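Local coordinates for tRNA (adenine(9)-N1)-methyltransferase (Sulfolobus acidocaldarius, PDB 5A7Z), which catalyses the S-adenosyl-L-methionine-dependent methylation of N1 of adenosine 9 in tRNA, as an archaeal member of the Trm10 family of SPOUT methyltransferases, at residues A[168-171]-A[172-175]; A[188-191]-A[192-196]; A[208-211]-A[212-215]; A[245-248]-A[249-253]. One frame throughout, in Å; residues are numbered along the deposited sequence.

Contact 1 of 4, residues A[168-171]-A[172-175]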
ATOM      1  N   SER A 168      17.137   6.249  -2.184  1.00 53.84           N
ATOM      2  CA  SER A 168      17.569   5.933  -3.532  1.00 50.80           C
ATOM      3  C   SER A 168      16.428   6.304  -4.484  1.00 52.45           C
ATOM      4  O   SER A 168      15.294   5.872  -4.293  1.00 56.26           O
ATOM      5  CB  SER A 168      17.840   4.436  -3.606  1.00 53.23           C
ATOM      6  OG  SER A 168      18.624   4.102  -4.721  1.00 61.99           O
ATOM      7  N   LEU A 169      16.709   7.118  -5.486  1.00 47.68           N
ATOM      8  CA  LEU A 169      15.649   7.722  -6.272  1.00 49.35           C
ATOM      9  C   LEU A 169      15.862   7.395  -7.721  1.00 50.92           C
ATOM     10  O   LEU A 169      16.900   7.723  -8.268  1.00 52.13           O
ATOM     11  CB  LEU A 169      15.651   9.234  -6.089  1.00 51.50           C
ATOM     12  CG  LEU A 169      14.333   9.948  -6.432  1.00 53.92           C
ATOM     13  CD1 LEU A 169      13.372   9.885  -5.274  1.00 53.86           C
ATOM     14  CD2 LEU A 169      14.587  11.395  -6.794  1.00 65.03           C
ATOM     15  N   SER A 170      14.879   6.743  -8.342  1.00 47.25           N
ATOM     16  CA  SER A 170      14.996   6.351  -9.736  1.00 47.50           C
ATOM     17  C   SER A 170      14.477   7.422 -10.723  1.00 45.80           C
ATOM     18  O   SER A 170      13.697   8.327 -10.362  1.00 43.94           O
ATOM     19  CB  SER A 170      14.289   5.017  -9.970  1.00 45.64           C
ATOM     20  OG  SER A 170      12.984   5.215 -10.436  1.00 50.95           O
ATOM     21  N   ASP A 171      14.944   7.293 -11.963  1.00 39.42           N
ATOM     22  CA  ASP A 171      14.454   8.052 -13.122  1.00 47.25           C
ATOM     23  C   ASP A 171      12.950   8.235 -13.175  1.00 42.88           C
ATOM     24  O   ASP A 171      12.472   9.155 -13.821  1.00 39.85           O
ATOM     25  CB  ASP A 171      14.830   7.299 -14.425  1.00 50.67           C
ATOM     26  CG  ASP A 171      16.067   7.854 -15.091  1.00 54.44           C
ATOM     27  OD1 ASP A 171      16.298   9.063 -14.982  1.00 70.98           O
ATOM     28  OD2 ASP A 171      16.794   7.080 -15.748  1.00 61.47           O
ATOM     29  N   GLU A 172      12.224   7.235 -12.685  1.00 42.63           N
ATOM     30  CA  GLU A 172      10.791   7.140 -12.902  1.00 40.02           C
ATOM     31  C   GLU A 172       9.981   7.520 -11.692  1.00 37.77           C
ATOM     32  O   GLU A 172       8.784   7.646 -11.800  1.00 34.62           O
ATOM     33  CB  GLU A 172      10.408   5.735 -13.334  1.00 44.82           C
ATOM     34  CG  GLU A 172       9.993   5.675 -14.791  1.00 56.74           C
ATOM     35  CD  GLU A 172       9.523   4.306 -15.207  1.00 63.50           C
ATOM     36  OE1 GLU A 172      10.031   3.316 -14.640  1.00 70.07           O
ATOM     37  OE2 GLU A 172       8.661   4.222 -16.109  1.00 66.05           O
ATOM     38  N   ASP A 173      10.630   7.682 -10.540  1.00 34.44           N
ATOM     39  CA  ASP A 173       9.938   8.082  -9.327  1.00 34.34           C
ATOM     40  C   ASP A 173       9.425   9.450  -9.501  1.00 32.45           C
ATOM     41  O   ASP A 173      10.164  10.324  -9.867  1.00 40.75           O
ATOM     42  CB  ASP A 173      10.886   8.104  -8.147  1.00 35.55           C
ATOM     43  CG  ASP A 173      11.418   6.753  -7.810  1.00 37.10           C
ATOM     44  OD1 ASP A 173      10.799   5.736  -8.221  1.00 37.38           O
ATOM     45  OD2 ASP A 173      12.467   6.701  -7.124  1.00 39.45           O
ATOM     46  N   ASN A 174       8.187   9.669  -9.141  1.00 33.79           N
ATOM     47  CA  ASN A 174       7.607  10.989  -9.256  1.00 37.43           C
ATOM     48  C   ASN A 174       6.967  11.392  -7.936  1.00 38.26           C
ATOM     49  O   ASN A 174       5.751  11.284  -7.780  1.00 34.91           O
ATOM     50  CB  ASN A 174       6.593  10.977 -10.369  1.00 38.25           C
ATOM     51  CG  ASN A 174       5.887  12.277 -10.512  1.00 41.01           C
ATOM     52  OD1 ASN A 174       6.326  13.305 -10.023  1.00 35.33           O
ATOM     53  ND2 ASN A 174       4.745  12.231 -11.139  1.00 46.18           N
ATOM     54  N   PRO A 175       7.802  11.836  -6.967  1.00 38.64           N
ATOM     55  CA  PRO A 175       7.446  11.869  -5.558  1.00 36.06           C
ATOM     56  C   PRO A 175       6.679  13.092  -5.184  1.00 38.07           C
ATOM     57  O   PRO A 175       6.838  14.142  -5.804  1.00 38.27           O
ATOM     58  CB  PRO A 175       8.800  11.890  -4.842  1.00 39.60           C
ATOM     59  CG  PRO A 175       9.833  11.727  -5.908  1.00 39.99           C
ATOM     60  CD  PRO A 175       9.196  12.222  -7.160  1.00 39.64           C
TER
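Ser170 and Asp173 close a tight type I beta turn on themselves through both backbone and side-chain hydrogen bonds. The turn's own backbone bond runs from Asp173 N to Ser170 O at 3.1 Å, its donor standing above the carbonyl plane. A second bond returns in the other direction: Ser170 N gives its hydrogen to Asp173 OD2 at 2.7 Å with an N-H...O angle of 160°, meeting the oxygen from above the carboxylate plane. Asp173 can reach back in this way because its CG lies beside its own backbone N, opposite the carbonyl carbon (chi1 -65°). Ser170 OG takes the hydrogen of Glu172 N at 3.1 Å, which ties down the turn's apex, and sits 3.2 Å from Asp173 OD1, a weak contact whose proton is not settled. The stronger partners of Asp173 OD1 are Tyr107 OH and the ammonium of Lys109. Replacing Asp173 with an alanine would probably leave Ser170 N without this acceptor and take from Lys109 its carboxylate partner here. Apolar packing is slight: Leu169 CD1 meets Pro175 CG at 4.0 Å and flanks Asp173 OD2 at 3.8 Å. The loop joins strand 162-164 to strand 175-178; Phe224 packs against Leu169 and Pro175, and Val196 of strand 196-202 touches Asp173 and Pro175.

Contact 2 of 4, residues A[188-191]-A[192-196]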
ATOM      1  N   ASP A 188      -7.741  14.606  -5.512  1.00 48.25           N
ATOM      2  CA  ASP A 188      -7.791  13.235  -5.989  1.00 54.92           C
ATOM      3  C   ASP A 188      -6.746  13.028  -7.077  1.00 53.50           C
ATOM      4  O   ASP A 188      -6.001  12.050  -7.063  1.00 48.83           O
ATOM      5  CB  ASP A 188      -9.210  12.888  -6.507  1.00 53.47           C
ATOM      6  CG  ASP A 188     -10.208  12.602  -5.360  1.00 67.17           C
ATOM      7  OD1 ASP A 188     -10.078  11.529  -4.728  1.00 76.46           O
ATOM      8  OD2 ASP A 188     -11.114  13.447  -5.084  1.00 67.00           O
ATOM      9  N   GLN A 189      -6.657  13.970  -8.000  1.00 55.20           N
ATOM     10  CA  GLN A 189      -5.825  13.758  -9.160  1.00 57.05           C
ATOM     11  C   GLN A 189      -4.356  13.983  -8.834  1.00 49.78           C
ATOM     12  O   GLN A 189      -3.498  13.229  -9.312  1.00 45.62           O
ATOM     13  CB  GLN A 189      -6.302  14.608 -10.350  1.00 64.03           C
ATOM     14  CG  GLN A 189      -7.672  14.170 -10.922  1.00 70.10           C
ATOM     15  CD  GLN A 189      -7.833  12.642 -11.059  1.00 76.45           C
ATOM     16  OE1 GLN A 189      -8.526  11.987 -10.249  1.00 62.53           O
ATOM     17  NE2 GLN A 189      -7.184  12.067 -12.073  1.00 78.06           N
ATOM     18  N   ILE A 190      -4.055  14.947  -7.969  1.00 40.11           N
ATOM     19  CA  ILE A 190      -2.664  15.098  -7.532  1.00 42.80           C
ATOM     20  C   ILE A 190      -2.128  13.745  -7.079  1.00 42.59           C
ATOM     21  O   ILE A 190      -1.035  13.333  -7.455  1.00 37.40           O
ATOM     22  CB  ILE A 190      -2.502  16.060  -6.367  1.00 46.91           C
ATOM     23  CG1 ILE A 190      -2.856  17.495  -6.780  1.00 49.77           C
ATOM     24  CG2 ILE A 190      -1.063  16.001  -5.848  1.00 50.35           C
ATOM     25  CD1 ILE A 190      -2.082  18.009  -7.959  1.00 50.84           C
ATOM     26  N   LEU A 191      -2.928  13.044  -6.284  1.00 40.96           N
ATOM     27  CA  LEU A 191      -2.523  11.755  -5.754  1.00 43.65           C
ATOM     28  C   LEU A 191      -2.422  10.671  -6.802  1.00 44.91           C
ATOM     29  O   LEU A 191      -1.474   9.900  -6.787  1.00 42.56           O
ATOM     30  CB  LEU A 191      -3.463  11.307  -4.655  1.00 45.93           C
ATOM     31  CG  LEU A 191      -3.574  12.260  -3.469  1.00 42.11           C
ATOM     32  CD1 LEU A 191      -4.443  11.623  -2.410  1.00 40.87           C
ATOM     33  CD2 LEU A 191      -2.195  12.622  -2.918  1.00 45.07           C
ATOM     34  N   ARG A 192      -3.393  10.598  -7.713  1.00 48.66           N
ATOM     35  CA  ARG A 192      -3.373   9.541  -8.720  1.00 48.75           C
ATOM     36  C   ARG A 192      -2.234   9.792  -9.687  1.00 48.14           C
ATOM     37  O   ARG A 192      -1.625   8.861 -10.194  1.00 47.02           O
ATOM     38  CB  ARG A 192      -4.712   9.423  -9.452  1.00 51.97           C
ATOM     39  CG  ARG A 192      -5.877   9.131  -8.505  1.00 58.11           C
ATOM     40  CD  ARG A 192      -6.893   8.125  -9.051  1.00 61.95           C
ATOM     41  NE  ARG A 192      -7.869   7.752  -8.017  1.00 62.49           N
ATOM     42  CZ  ARG A 192      -8.891   8.523  -7.621  1.00 63.91           C
ATOM     43  NH1 ARG A 192      -9.120   9.698  -8.214  1.00 63.16           N
ATOM     44  NH2 ARG A 192      -9.692   8.120  -6.633  1.00 60.30           N
ATOM     45  N   ASP A 193      -1.895  11.054  -9.877  1.00 45.41           N
ATOM     46  CA  ASP A 193      -0.840  11.413 -10.804  1.00 45.31           C
ATOM     47  C   ASP A 193       0.563  11.235 -10.276  1.00 48.54           C
ATOM     48  O   ASP A 193       1.495  11.436 -11.024  1.00 52.19           O
ATOM     49  CB  ASP A 193      -0.993  12.864 -11.239  1.00 55.15           C
ATOM     50  CG  ASP A 193      -2.197  13.080 -12.146  1.00 60.18           C
ATOM     51  OD1 ASP A 193      -2.918  12.077 -12.433  1.00 56.08           O
ATOM     52  OD2 ASP A 193      -2.429  14.254 -12.543  1.00 58.88           O
ATOM     53  N   HIS A 194       0.735  10.891  -9.011  1.00 43.11           N
ATOM     54  CA  HIS A 194       2.064  10.678  -8.482  1.00 38.18           C
ATOM     55  C   HIS A 194       2.273   9.237  -8.120  1.00 36.35           C
ATOM     56  O   HIS A 194       1.343   8.547  -7.879  1.00 38.56           O
ATOM     57  CB  HIS A 194       2.322  11.581  -7.315  1.00 38.58           C
ATOM     58  CG  HIS A 194       2.661  12.969  -7.710  1.00 42.34           C
ATOM     59  ND1 HIS A 194       1.705  13.908  -7.991  1.00 47.20           N
ATOM     60  CD2 HIS A 194       3.850  13.579  -7.883  1.00 44.75           C
ATOM     61  CE1 HIS A 194       2.288  15.042  -8.316  1.00 46.87           C
ATOM     62  NE2 HIS A 194       3.590  14.867  -8.262  1.00 45.28           N
ATOM     63  N   ASN A 195       3.501   8.770  -8.111  1.00 33.88           N
ATOM     64  CA  ASN A 195       3.719   7.338  -7.861  1.00 33.38           C
ATOM     65  C   ASN A 195       4.589   7.020  -6.640  1.00 31.46           C
ATOM     66  O   ASN A 195       4.866   5.854  -6.363  1.00 33.87           O
ATOM     67  CB  ASN A 195       4.246   6.635  -9.107  1.00 28.90           C
ATOM     68  CG  ASN A 195       5.578   7.151  -9.545  1.00 30.65           C
ATOM     69  OD1 ASN A 195       6.191   7.952  -8.869  1.00 33.05           O
ATOM     70  ND2 ASN A 195       6.055   6.664 -10.680  1.00 31.80           N
ATOM     71  N   VAL A 196       5.057   8.059  -5.957  1.00 32.28           N
ATOM     72  CA  VAL A 196       5.899   7.908  -4.749  1.00 30.54           C
ATOM     73  C   VAL A 196       5.446   8.940  -3.702  1.00 28.33           C
ATOM     74  O   VAL A 196       5.317  10.114  -4.010  1.00 30.32           O
ATOM     75  CB  VAL A 196       7.389   8.109  -5.061  1.00 30.03           C
ATOM     76  CG1 VAL A 196       8.224   8.021  -3.787  1.00 33.07           C
ATOM     77  CG2 VAL A 196       7.862   7.102  -6.086  1.00 30.90           C
TER
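The imidazole of His194 and the guanidinium of Arg192 each meet an oxygen of helix 188-192 at the edge, a backbone carbonyl in one case and a side-chain amide in the other. For His194 it is the backbone O of Ile190, lying only 7° out of the ring plane and bound by ND1 at 2.9 Å with a nearly straight N-H...O angle of 166°. The ring is placed there by chi1 of -79°, which sets CG beside the residue's own N, and the Ile190 side chain lies alongside, its CG2 4.1 Å from ND1. For Arg192 it is Gln189 OE1, in the guanidinium plane and 3.1 Å from NH1, though that bond is weak. Asp188 lies beside Arg192 and points the same way, its carboxylate almost coplanar with the guanidinium; yet OD1 stays 3.9 Å from NH2, a long salt bridge. Both groups have firmer partners: Asp188 OD1 accepts from the backbone N of Leu259, and Arg192 NH2 donates to the carbonyl of Val252.

Backbone bonds carry the chain out of helix 188-192. Arg192 N bonds to Asp188 O and Asp193 N to Gln189 O, the latter at 2.8 Å, while His194 N reaches Leu191 O at 3.3 Å from above the carbonyl plane. The carbonyls of residues 188 to 191 thus find backbone or imidazole donors, and Leu191 O also receives Lys253 NZ. The imidazole bond implies a proton on ND1 and probably restrains rotation of the ring.

Contact 3 of 4, residues A[208-211]-A[212-215]; sequences RLDR and ATER
Arg211 carries CG on the far side from its backbone N (chi1 180°) and then bends at chi2, while Glu214 has the same first torsion (chi1 167°) but stays extended; the two chains cross so that Glu214 OE2 stands over a face of the guanidinium. OE2 is 3.6 Å from Arg211 NH1, an attraction of charges with no N-H aimed at the oxygen. Glu214 OE1 touches Leu209 CD1 at 3.5 Å. Arg211 CG also lies 4.0 Å from Arg215 NH2, whose guanidinium is turned 74° from that of Arg211. A leucine at Arg211 would probably leave the Glu214 carboxylate without its positive mate on this helix turn. Backbone bonds start the helix: Glu214 N to Asp210 O and Arg215 N to Arg211 O, each 3.0 Å. Asp210 occupies the N-cap position without a capping bond from its side chain, which instead forms a salt bridge with Arg226. The first turn receives Asp113, whose carboxylate accepts from Ala212 N and Thr213 N. Strand 208-209 leads through Asp210 alone into helix 211-220, with Asp210 and Thr213 packed on Val198 of strand 196-202 and Arg211 on Phe119.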
ATOM      1  N   ARG A 208       6.017  18.369   9.370  1.00 65.80           N
ATOM      2  CA  ARG A 208       6.450  17.006   9.154  1.00 67.16           C
ATOM      3  C   ARG A 208       7.717  17.059   8.357  1.00 57.60           C
ATOM      4  O   ARG A 208       7.700  17.252   7.158  1.00 58.89           O
ATOM      5  CB  ARG A 208       5.388  16.219   8.395  1.00 70.25           C
ATOM      6  CG  ARG A 208       5.352  14.742   8.690  1.00 63.13           C
ATOM      7  CD  ARG A 208       4.268  14.070   7.889  1.00 63.86           C
ATOM      8  NE  ARG A 208       2.991  14.114   8.575  1.00 58.01           N
ATOM      9  CZ  ARG A 208       2.703  13.396   9.640  1.00 54.40           C
ATOM     10  NH1 ARG A 208       3.583  12.585  10.151  1.00 55.63           N
ATOM     11  NH2 ARG A 208       1.529  13.496  10.194  1.00 63.71           N
ATOM     12  N   LEU A 209       8.812  16.915   9.059  1.00 51.56           N
ATOM     13  CA  LEU A 209      10.117  16.921   8.454  1.00 51.15           C
ATOM     14  C   LEU A 209      10.426  15.558   7.837  1.00 44.79           C
ATOM     15  O   LEU A 209      10.406  14.521   8.511  1.00 38.87           O
ATOM     16  CB  LEU A 209      11.197  17.300   9.484  1.00 58.03           C
ATOM     17  CG  LEU A 209      12.674  17.062   9.076  1.00 63.61           C
ATOM     18  CD1 LEU A 209      13.046  17.756   7.758  1.00 64.31           C
ATOM     19  CD2 LEU A 209      13.627  17.495  10.187  1.00 57.37           C
ATOM     20  N   ASP A 210      10.672  15.593   6.535  1.00 42.28           N
ATOM     21  CA  ASP A 210      11.244  14.488   5.788  1.00 40.95           C
ATOM     22  C   ASP A 210      12.746  14.742   5.592  1.00 36.89           C
ATOM     23  O   ASP A 210      13.169  15.333   4.596  1.00 37.08           O
ATOM     24  CB  ASP A 210      10.563  14.425   4.440  1.00 43.54           C
ATOM     25  CG  ASP A 210      10.600  15.744   3.736  1.00 47.00           C
ATOM     26  OD1 ASP A 210      10.268  16.756   4.395  1.00 56.95           O
ATOM     27  OD2 ASP A 210      11.035  15.800   2.571  1.00 41.27           O
ATOM     28  N   ARG A 211      13.543  14.313   6.556  1.00 31.07           N
ATOM     29  CA  ARG A 211      14.909  14.740   6.631  1.00 32.28           C
ATOM     30  C   ARG A 211      15.826  14.027   5.616  1.00 31.63           C
ATOM     31  O   ARG A 211      16.731  14.632   5.082  1.00 31.07           O
ATOM     32  CB  ARG A 211      15.438  14.471   8.028  1.00 38.15           C
ATOM     33  CG  ARG A 211      16.887  14.891   8.210  1.00 41.02           C
ATOM     34  CD  ARG A 211      16.995  16.400   8.166  1.00 43.35           C
ATOM     35  NE  ARG A 211      18.166  16.932   8.882  1.00 43.29           N
ATOM     36  CZ  ARG A 211      18.187  18.130   9.478  1.00 44.28           C
ATOM     37  NH1 ARG A 211      17.086  18.895   9.482  1.00 42.68           N
ATOM     38  NH2 ARG A 211      19.297  18.567  10.077  1.00 38.31           N
ATOM     39  N   ALA A 212      15.657  12.723   5.422  1.00 30.35           N
ATOM     40  CA  ALA A 212      16.570  11.994   4.529  1.00 31.61           C
ATOM     41  C   ALA A 212      16.260  12.362   3.067  1.00 33.97           C
ATOM     42  O   ALA A 212      17.145  12.406   2.210  1.00 31.63           O
ATOM     43  CB  ALA A 212      16.473  10.506   4.753  1.00 30.79           C
ATOM     44  N   THR A 213      15.024  12.737   2.806  1.00 35.05           N
ATOM     45  CA  THR A 213      14.681  13.205   1.480  1.00 41.44           C
ATOM     46  C   THR A 213      15.113  14.676   1.251  1.00 37.17           C
ATOM     47  O   THR A 213      15.558  15.031   0.169  1.00 41.66           O
ATOM     48  CB  THR A 213      13.174  12.967   1.161  1.00 46.79           C
ATOM     49  OG1 THR A 213      12.353  13.956   1.801  1.00 52.79           O
ATOM     50  CG2 THR A 213      12.752  11.591   1.638  1.00 44.37           C
ATOM     51  N   GLU A 214      15.017  15.510   2.276  1.00 38.38           N
ATOM     52  CA  GLU A 214      15.601  16.865   2.226  1.00 41.27           C
ATOM     53  C   GLU A 214      17.098  16.825   1.931  1.00 37.13           C
ATOM     54  O   GLU A 214      17.629  17.628   1.168  1.00 31.77           O
ATOM     55  CB  GLU A 214      15.346  17.573   3.542  1.00 44.02           C
ATOM     56  CG  GLU A 214      16.135  18.833   3.750  1.00 50.78           C
ATOM     57  CD  GLU A 214      15.990  19.342   5.164  1.00 56.11           C
ATOM     58  OE1 GLU A 214      14.855  19.680   5.538  1.00 65.83           O
ATOM     59  OE2 GLU A 214      16.988  19.337   5.919  1.00 59.75           O
ATOM     60  N   ARG A 215      17.766  15.855   2.516  1.00 37.16           N
ATOM     61  CA  ARG A 215      19.178  15.683   2.305  1.00 38.80           C
ATOM     62  C   ARG A 215      19.483  15.331   0.853  1.00 39.28           C
ATOM     63  O   ARG A 215      20.430  15.874   0.256  1.00 31.03           O
ATOM     64  CB  ARG A 215      19.702  14.616   3.239  1.00 44.51           C
ATOM     65  CG  ARG A 215      21.126  14.161   2.965  1.00 50.07           C
ATOM     66  CD  ARG A 215      21.538  13.023   3.914  1.00 55.76           C
ATOM     67  NE  ARG A 215      20.856  13.085   5.217  1.00 51.82           N
ATOM     68  CZ  ARG A 215      20.201  12.062   5.779  1.00 53.18           C
ATOM     69  NH1 ARG A 215      20.138  10.864   5.180  1.00 56.07           N
ATOM     70  NH2 ARG A 215      19.618  12.234   6.951  1.00 49.62           N
TER

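Contact 4 of 4, residues A[245-248]-A[249-253]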
ATOM      1  N   ILE A 245      -2.635   8.361   7.425  1.00 30.14           N
ATOM      2  CA  ILE A 245      -2.297   9.059   6.192  1.00 31.67           C
ATOM      3  C   ILE A 245      -2.008   8.061   5.060  1.00 31.25           C
ATOM      4  O   ILE A 245      -2.481   8.234   3.921  1.00 30.56           O
ATOM      5  CB  ILE A 245      -1.042   9.965   6.373  1.00 31.85           C
ATOM      6  CG1 ILE A 245      -1.303  11.097   7.377  1.00 38.55           C
ATOM      7  CG2 ILE A 245      -0.614  10.570   5.049  1.00 28.93           C
ATOM      8  CD1 ILE A 245      -2.446  12.005   6.981  1.00 42.50           C
ATOM      9  N   LEU A 246      -1.182   7.058   5.346  1.00 28.73           N
ATOM     10  CA  LEU A 246      -0.892   6.013   4.360  1.00 29.05           C
ATOM     11  C   LEU A 246      -2.192   5.389   3.828  1.00 29.17           C
ATOM     12  O   LEU A 246      -2.415   5.290   2.630  1.00 30.22           O
ATOM     13  CB  LEU A 246      -0.058   4.935   5.005  1.00 31.49           C
ATOM     14  CG  LEU A 246       0.302   3.763   4.094  1.00 33.87           C
ATOM     15  CD1 LEU A 246       1.014   4.286   2.880  1.00 34.72           C
ATOM     16  CD2 LEU A 246       1.191   2.770   4.835  1.00 36.48           C
ATOM     17  N   GLU A 247      -3.060   4.973   4.731  1.00 31.83           N
ATOM     18  CA  GLU A 247      -4.299   4.337   4.316  1.00 33.59           C
ATOM     19  C   GLU A 247      -5.186   5.252   3.452  1.00 34.33           C
ATOM     20  O   GLU A 247      -5.824   4.793   2.507  1.00 33.23           O
ATOM     21  CB  GLU A 247      -5.083   3.824   5.519  1.00 35.97           C
ATOM     22  CG  GLU A 247      -6.351   3.129   5.088  1.00 37.67           C
ATOM     23  CD  GLU A 247      -7.069   2.417   6.212  1.00 42.23           C
ATOM     24  OE1 GLU A 247      -6.439   2.164   7.252  1.00 48.59           O
ATOM     25  OE2 GLU A 247      -8.284   2.109   6.049  1.00 45.90           O
ATOM     26  N   ILE A 248      -5.201   6.539   3.752  1.00 33.16           N
ATOM     27  CA  ILE A 248      -5.927   7.482   2.920  1.00 34.74           C
ATOM     28  C   ILE A 248      -5.406   7.498   1.498  1.00 34.59           C
ATOM     29  O   ILE A 248      -6.195   7.572   0.542  1.00 34.27           O
ATOM     30  CB  ILE A 248      -5.870   8.916   3.479  1.00 34.43           C
ATOM     31  CG1 ILE A 248      -6.747   9.032   4.731  1.00 37.81           C
ATOM     32  CG2 ILE A 248      -6.316   9.913   2.417  1.00 37.13           C
ATOM     33  CD1 ILE A 248      -6.464  10.256   5.584  1.00 38.43           C
ATOM     34  N   ILE A 249      -4.085   7.526   1.349  1.00 35.51           N
ATOM     35  CA  ILE A 249      -3.473   7.597   0.011  1.00 34.28           C
ATOM     36  C   ILE A 249      -3.883   6.330  -0.732  1.00 31.73           C
ATOM     37  O   ILE A 249      -4.292   6.367  -1.871  1.00 31.91           O
ATOM     38  CB  ILE A 249      -1.913   7.665   0.050  1.00 35.72           C
ATOM     39  CG1 ILE A 249      -1.388   8.805   0.933  1.00 40.81           C
ATOM     40  CG2 ILE A 249      -1.336   7.810  -1.350  1.00 32.74           C
ATOM     41  CD1 ILE A 249      -1.820  10.179   0.495  1.00 40.40           C
ATOM     42  N   LEU A 250      -3.751   5.207  -0.069  1.00 32.06           N
ATOM     43  CA  LEU A 250      -4.037   3.923  -0.691  1.00 32.78           C
ATOM     44  C   LEU A 250      -5.549   3.744  -0.979  1.00 32.93           C
ATOM     45  O   LEU A 250      -5.896   3.121  -1.956  1.00 34.33           O
ATOM     46  CB  LEU A 250      -3.497   2.792   0.174  1.00 32.87           C
ATOM     47  CG  LEU A 250      -1.971   2.755   0.371  1.00 37.28           C
ATOM     48  CD1 LEU A 250      -1.605   1.760   1.467  1.00 38.88           C
ATOM     49  CD2 LEU A 250      -1.261   2.384  -0.923  1.00 37.22           C
ATOM     50  N   ARG A 251      -6.432   4.348  -0.174  1.00 32.95           N
ATOM     51  CA  ARG A 251      -7.874   4.285  -0.462  1.00 36.17           C
ATOM     52  C   ARG A 251      -8.093   4.857  -1.819  1.00 32.88           C
ATOM     53  O   ARG A 251      -8.893   4.367  -2.578  1.00 29.28           O
ATOM     54  CB  ARG A 251      -8.725   5.164   0.475  1.00 42.49           C
ATOM     55  CG  ARG A 251      -8.718   4.879   1.959  1.00 45.24           C
ATOM     56  CD  ARG A 251      -9.048   3.477   2.274  1.00 46.09           C
ATOM     57  NE  ARG A 251      -9.634   3.329   3.620  1.00 44.63           N
ATOM     58  CZ  ARG A 251     -10.876   2.922   3.842  1.00 45.10           C
ATOM     59  NH1 ARG A 251     -11.721   2.761   2.835  1.00 48.92           N
ATOM     60  NH2 ARG A 251     -11.294   2.725   5.065  1.00 51.89           N
ATOM     61  N   VAL A 252      -7.474   6.012  -2.044  1.00 33.41           N
ATOM     62  CA  VAL A 252      -7.736   6.817  -3.209  1.00 33.53           C
ATOM     63  C   VAL A 252      -7.117   6.148  -4.439  1.00 37.23           C
ATOM     64  O   VAL A 252      -7.769   6.004  -5.462  1.00 38.66           O
ATOM     65  CB  VAL A 252      -7.191   8.237  -3.023  1.00 34.31           C
ATOM     66  CG1 VAL A 252      -7.233   8.992  -4.327  1.00 39.01           C
ATOM     67  CG2 VAL A 252      -7.986   8.979  -1.955  1.00 35.23           C
ATOM     68  N   LYS A 253      -5.915   5.622  -4.295  1.00 34.48           N
ATOM     69  CA  LYS A 253      -5.193   5.112  -5.452  1.00 34.64           C
ATOM     70  C   LYS A 253      -5.566   3.699  -5.835  1.00 35.82           C
ATOM     71  O   LYS A 253      -5.470   3.341  -7.008  1.00 33.79           O
ATOM     72  CB  LYS A 253      -3.716   5.153  -5.201  1.00 34.76           C
ATOM     73  CG  LYS A 253      -3.177   6.563  -5.047  1.00 37.07           C
ATOM     74  CD  LYS A 253      -1.670   6.538  -4.976  1.00 36.62           C
ATOM     75  CE  LYS A 253      -1.048   6.015  -6.276  1.00 33.46           C
ATOM     76  NZ  LYS A 253      -1.249   7.008  -7.350  1.00 32.87           N
TER
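Glu247 OE2 is gripped by two nitrogens of Arg251 one helical turn on: NE at 3.0 Å and NH2 at 3.2 Å. Both bonds are bent, with N-H...O angles near 128°, and therefore weak individually, but together they form a salt bridge in which the oxygen sits at the guanidinium edge, near its plane. The two side chains run alongside each other, pointing the same way, with carboxylate and guanidinium planes only 18° apart. Glu247 is extended from a CG opposite its backbone N (chi1 -178°), whereas Arg251 folds at chi2 to bring NE back to it; on the way its CG passes 2.9 Å from Glu247 O. The remaining nitrogen, NH1, has a weak bond to Gln257.

Along the backbone the regular i to i+4 pattern holds: Ile249 N to Ile245 O, Leu250 N to Leu246 O, Arg251 N to Glu247 O at 2.8 Å, and Val252 N to Ile248 O. Leu246 and Leu250 cross obliquely, CG of the first meeting CD1 of the second at 3.8 Å. These leucines turn to helix 122-142, touching Cys135 and Phe142 respectively, while Ile245 and Ile249 face strand 196-202. Val252 packs on Ala262 of helix 259-265, and the Arg251 side chain also touches Phe142.

The ion pair thus lies on a partly exposed flank of a largely apolar helix. The carboxylate probably offsets the charge of the guanidinium one turn on, and two bonds to one oxygen probably limit how that group can turn.

How the contacts relate
Contact 4 is the buried one, a mid-helix segment packed on helix 122-142, whereas contacts 1 and 2 lie at the surface and contact 3 is partly buried at a strand-to-helix junction. Strand 196-202 is common to all four: contacts 1, 3 and 4 pack on it and contact 2 runs into it. Chemistry follows place: apolar packing beside one ion pair in contact 4, polar turn closure in contact 1, a helix end tied by imidazole in contact 2, and a helix start with a face-on charge pair in contact 3. Asn195 of contact 2 bonds to Glu172 O and Asn174 N of contact 1, and Lys253 links contact 4 to contact 2. Contact 3 touches none of the others.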